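Local coordinates for protein carbohydrate esterase family 2 (CE2) (PDB 4XVH) that probably removes acetyl groups from plant cell-wall polysaccharides such as xylan, pairing an SGNH-type esterase domain with a jelly-roll carbohydrate-binding domain, at residues P18-S23 with L79-E84; N42-V47 with I54-F59. One frame throughout, in Å; residues are numbered along the deposited sequence.

Contact 1. Residues P18-S23 with L79-E84; sequences PGTGVS and LRRRSE
The backbones of Gly19 and Thr20 bracket that of Arg81, where an antiparallel strand pair of the N-terminal jelly-roll sandwich takes in one extra residue as a G1 beta bulge. Gly19 N donates a hydrogen bond to Arg81 O (2.9 Å), and Arg81 N reaches Thr20 O at the same length; Gly19 has the positive phi, 84°, expected of the first bulge residue. Beyond it the pairing is regular, with Val22 and Leu79 exchanging two backbone bonds and Val22 CG2 lying alongside Leu79 CB (4.0 Å). Between these sites Gly21 CA lies 3.1 Å from Leu79 O in a CA-H...O contact, and a CB here would point at that oxygen. Arg80 is extended from CG to NE, CG and CD passing along Gly19 O, and the turned guanidinium brings NH1 onto that oxygen (2.8 Å), nearly in its own plane. An alanine here has no guanidinium, which would probably leave Gly19 O without this bond and the bulge less firmly held. Further out, Arg81 bends at chi3 (99°), its CD beside Thr20 OG1, which is hydrogen-bonded to Trp17 O, while the Arg81 nitrogens reach Ser16 O, Gly88 O and Asn42 OD1. Glu84 OE2 bonds Ser162 OG of the ligand pocket. Ser83 O, buried without a hydrogen bond, sits over the rim of one face of the Arg81 guanidinium and takes a CA-H...O contact from Pro18 CA at 3.3 Å.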
# COMPACT_ATOMS: atom_id res chain seq x y z
N PRO A 18 0.51 1.39 5.47
CA PRO A 18 -0.22 0.12 5.33
C PRO A 18 0.74 -1.01 5.03
O PRO A 18 1.75 -0.79 4.34
CB PRO A 18 -1.13 0.36 4.11
CG PRO A 18 -1.27 1.86 4.01
CD PRO A 18 0.11 2.36 4.43
N GLY A 19 0.45 -2.19 5.55
CA GLY A 19 1.25 -3.37 5.22
C GLY A 19 2.49 -3.51 6.07
O GLY A 19 3.12 -4.57 6.03
N THR A 20 2.85 -2.47 6.84
CA THR A 20 4.08 -2.59 7.63
C THR A 20 3.90 -3.56 8.81
O THR A 20 2.78 -3.79 9.28
CB THR A 20 4.56 -1.24 8.17
OG1 THR A 20 3.49 -0.58 8.84
CG2 THR A 20 5.10 -0.37 7.00
N GLY A 21 5.00 -4.11 9.31
CA GLY A 21 4.87 -5.08 10.38
C GLY A 21 6.14 -5.82 10.69
O GLY A 21 7.23 -5.27 10.55
N VAL A 22 6.02 -7.06 11.17
CA VAL A 22 7.21 -7.80 11.60
C VAL A 22 7.06 -9.27 11.28
O VAL A 22 5.92 -9.80 11.20
CB VAL A 22 7.49 -7.64 13.12
CG1 VAL A 22 7.86 -6.19 13.49
CG2 VAL A 22 6.30 -8.15 13.96
N SER A 23 8.19 -9.94 11.06
CA SER A 23 8.20 -11.37 10.84
C SER A 23 9.26 -11.99 11.73
O SER A 23 10.38 -11.47 11.82
CB SER A 23 8.48 -11.68 9.35
OG SER A 23 8.95 -13.02 9.16
N LEU A 79 3.15 -10.42 11.26
CA LEU A 79 2.17 -9.38 11.54
C LEU A 79 2.19 -8.32 10.46
O LEU A 79 3.27 -7.76 10.18
CB LEU A 79 2.50 -8.70 12.89
CG LEU A 79 1.61 -7.53 13.32
CD1 LEU A 79 0.29 -8.09 13.82
CD2 LEU A 79 2.26 -6.68 14.43
N ARG A 80 1.03 -7.99 9.91
CA ARG A 80 0.96 -6.91 8.95
C ARG A 80 -0.22 -5.97 9.15
O ARG A 80 -1.34 -6.43 9.40
CB ARG A 80 0.91 -7.48 7.56
CG ARG A 80 2.31 -7.83 7.05
CD ARG A 80 2.18 -8.26 5.67
NE ARG A 80 3.39 -8.78 5.04
CZ ARG A 80 4.37 -8.04 4.53
NH1 ARG A 80 4.37 -6.72 4.66
NH2 ARG A 80 5.38 -8.63 3.90
N ARG A 81 0.02 -4.67 9.09
CA ARG A 81 -1.00 -3.68 9.19
C ARG A 81 -1.95 -3.77 8.01
O ARG A 81 -1.55 -3.72 6.91
CB ARG A 81 -0.41 -2.29 9.16
CG ARG A 81 -0.50 -1.48 10.41
CD ARG A 81 0.35 -0.25 10.30
NE ARG A 81 -0.26 1.00 9.96
CZ ARG A 81 -1.21 1.60 10.64
NH1 ARG A 81 -1.78 0.99 11.63
NH2 ARG A 81 -1.64 2.76 10.28
N ARG A 82 -3.22 -3.78 8.30
CA ARG A 82 -4.25 -3.75 7.26
C ARG A 82 -4.60 -2.31 6.85
O ARG A 82 -5.08 -2.08 5.73
CB ARG A 82 -5.54 -4.42 7.78
CG ARG A 82 -5.42 -5.90 8.08
CD ARG A 82 -6.49 -6.34 9.06
NE ARG A 82 -7.86 -6.13 8.59
CZ ARG A 82 -8.53 -6.97 7.79
NH1 ARG A 82 -7.98 -8.11 7.36
NH2 ARG A 82 -9.79 -6.70 7.44
N SER A 83 -4.41 -1.38 7.79
CA SER A 83 -4.99 -0.04 7.69
C SER A 83 -3.95 1.05 7.51
O SER A 83 -2.75 0.76 7.34
CB SER A 83 -5.84 0.26 8.95
OG SER A 83 -5.06 0.11 10.13
N GLU A 84 -4.38 2.31 7.58
CA GLU A 84 -3.53 3.40 7.09
C GLU A 84 -3.31 4.51 8.13
O GLU A 84 -4.05 4.60 9.11
CB GLU A 84 -4.14 4.00 5.81
CG GLU A 84 -5.46 4.77 6.11
CD GLU A 84 -6.06 5.38 4.86
OE1 GLU A 84 -5.42 6.29 4.27
OE2 GLU A 84 -7.16 4.91 4.46

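Contact 2. Residues N42-V47 with I54-F59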
# COMPACT_ATOMS: atom_id res chain seq x y z
N ASN A 42 -6.89 1.05 14.28
CA ASN A 42 -5.93 0.25 13.52
C ASN A 42 -6.48 -1.13 13.32
O ASN A 42 -7.34 -1.55 14.11
CB ASN A 42 -4.58 0.13 14.26
CG ASN A 42 -3.97 1.47 14.57
OD1 ASN A 42 -3.27 2.04 13.74
ND2 ASN A 42 -4.26 2.00 15.75
N SER A 43 -5.98 -1.87 12.34
CA SER A 43 -6.21 -3.32 12.37
C SER A 43 -5.03 -3.99 11.73
O SER A 43 -4.34 -3.38 10.91
CB SER A 43 -7.52 -3.73 11.68
OG SER A 43 -7.48 -3.50 10.29
N VAL A 44 -4.78 -5.22 12.14
CA VAL A 44 -3.64 -5.96 11.67
C VAL A 44 -4.10 -7.37 11.39
O VAL A 44 -5.10 -7.83 11.98
CB VAL A 44 -2.49 -6.02 12.74
CG1 VAL A 44 -1.98 -4.62 13.10
CG2 VAL A 44 -2.98 -6.76 13.99
N ASP A 45 -3.37 -8.03 10.49
CA ASP A 45 -3.43 -9.48 10.30
C ASP A 45 -2.32 -10.12 11.10
O ASP A 45 -1.16 -9.71 10.96
CB ASP A 45 -3.23 -9.85 8.83
CG ASP A 45 -4.47 -9.70 8.00
OD1 ASP A 45 -5.55 -9.35 8.54
OD2 ASP A 45 -4.37 -9.98 6.78
N LEU A 46 -2.62 -11.15 11.88
CA LEU A 46 -1.56 -11.93 12.53
C LEU A 46 -1.58 -13.32 11.91
O LEU A 46 -2.62 -14.02 11.99
CB LEU A 46 -1.78 -11.98 14.05
CG LEU A 46 -0.73 -12.77 14.84
CD1 LEU A 46 0.58 -11.98 14.91
CD2 LEU A 46 -1.27 -13.08 16.24
N VAL A 47 -0.49 -13.73 11.27
CA VAL A 47 -0.46 -15.00 10.56
C VAL A 47 0.51 -15.94 11.28
O VAL A 47 1.69 -15.63 11.44
CB VAL A 47 -0.05 -14.85 9.07
CG1 VAL A 47 0.30 -16.20 8.48
CG2 VAL A 47 -1.21 -14.18 8.27
N ILE A 54 -5.31 -13.85 11.44
CA ILE A 54 -6.16 -13.52 12.58
C ILE A 54 -6.32 -12.02 12.52
O ILE A 54 -5.31 -11.30 12.54
CB ILE A 54 -5.57 -13.95 13.92
CG1 ILE A 54 -5.22 -15.46 13.87
CG2 ILE A 54 -6.54 -13.61 15.06
CD1 ILE A 54 -4.43 -15.98 15.09
N VAL A 55 -7.55 -11.53 12.39
CA VAL A 55 -7.75 -10.09 12.23
C VAL A 55 -7.96 -9.45 13.58
O VAL A 55 -8.88 -9.83 14.33
CB VAL A 55 -8.95 -9.78 11.32
CG1 VAL A 55 -9.11 -8.26 11.19
CG2 VAL A 55 -8.75 -10.45 9.95
N ILE A 56 -7.10 -8.49 13.91
CA ILE A 56 -7.13 -7.85 15.20
C ILE A 56 -7.31 -6.35 15.02
O ILE A 56 -6.57 -5.75 14.25
CB ILE A 56 -5.85 -8.14 15.98
CG1 ILE A 56 -5.64 -9.65 16.11
CG2 ILE A 56 -5.90 -7.49 17.37
CD1 ILE A 56 -4.25 -10.00 16.63
N SER A 57 -8.28 -5.76 15.71
CA SER A 57 -8.49 -4.31 15.60
C SER A 57 -8.66 -3.67 16.97
O SER A 57 -8.81 -2.46 17.06
CB SER A 57 -9.71 -3.99 14.73
OG SER A 57 -10.91 -4.43 15.32
N ASP A 58 -8.59 -4.48 18.02
CA ASP A 58 -8.58 -3.96 19.38
C ASP A 58 -7.30 -4.37 20.06
O ASP A 58 -6.97 -5.55 20.14
CB ASP A 58 -9.78 -4.44 20.16
CG ASP A 58 -10.94 -3.47 20.09
OD1 ASP A 58 -11.09 -2.80 19.04
OD2 ASP A 58 -11.68 -3.35 21.11
N PHE A 59 -6.55 -3.38 20.53
CA PHE A 59 -5.30 -3.63 21.22
C PHE A 59 -5.46 -3.09 22.63
O PHE A 59 -5.14 -1.92 22.91
CB PHE A 59 -4.15 -2.96 20.49
CG PHE A 59 -4.19 -3.18 19.01
CD1 PHE A 59 -3.53 -4.25 18.45
CD2 PHE A 59 -4.92 -2.34 18.19
CE1 PHE A 59 -3.57 -4.47 17.07
CE2 PHE A 59 -4.98 -2.55 16.84
CZ PHE A 59 -4.30 -3.63 16.28
O HOH W 1 -8.19 0.02 16.60
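Ile54 pairs with Leu46 through two backbone hydrogen bonds, Ile54 N to Leu46 O and Leu46 N to Ile54 O, each 2.8 Å. The isoleucine's CB and CG1 lie against Leu46 O, and the two CB atoms stand on the same face of the sheet. Val55 turns to the other face, beside Asp45 and pointing the same way; its CG2 rests 3.7 Å from Asp45 OD1, the oxygen that forms a salt bridge with Arg82. Ile56 makes the second bonded pair, with Val44: its N-H runs almost straight to Val44 O (175°), and Val44 N returns a bond to Ile56 O. This is a beta hairpin, strand 44-48 turning back as strand 54-56, on the margin of the six-stranded sheet of the sandwich. Ile56 CB packs on Val44 CG2 at 3.8 Å. With CG1 beside the backbone N (chi1 -56°) and chi2 extended, the Ile56 chain runs diagonally, bringing CD1 to 4.1 Å from Leu46 CB. The strand ends at Ile56; just past it, at Ser57, a water links the two chains, accepting a hydrogen bond from Asn42 N and lying 2.6 Å from Ser57 O, to which it probably donates. Phe59 then swings its ring back towards the first strand, edge on to Val44: CE1 meets Val44 CG2, which lies in the ring plane, at 3.9 Å. Asn42 CB comes to Phe59 CE2 (3.7 Å) from off that plane. The same phenylalanine side chain also touches Ile64 and Ile90, which belong to the four-stranded sheet across the sandwich.

Overall arrangement
Contacts 1 and 2 hold neighbouring parts of the same antiparallel sheet: strands 73-81 and 44-48 lie side by side in it, with strand 21-28 beyond the first and strand 54-56 beyond the second. Arg80 O accepts a bond from Asp45 N, so the 79-84 segment links the two. Contact 1 is almost wholly buried, close to the esterase domain and to the ligand pocket; it relies on glycines, a bulge and arginine side chains bonded to carbonyl oxygens. Contact 2 is only partly buried, a local hairpin of regular backbone pairs with branched aliphatic side chains, a phenylalanine edge and a water.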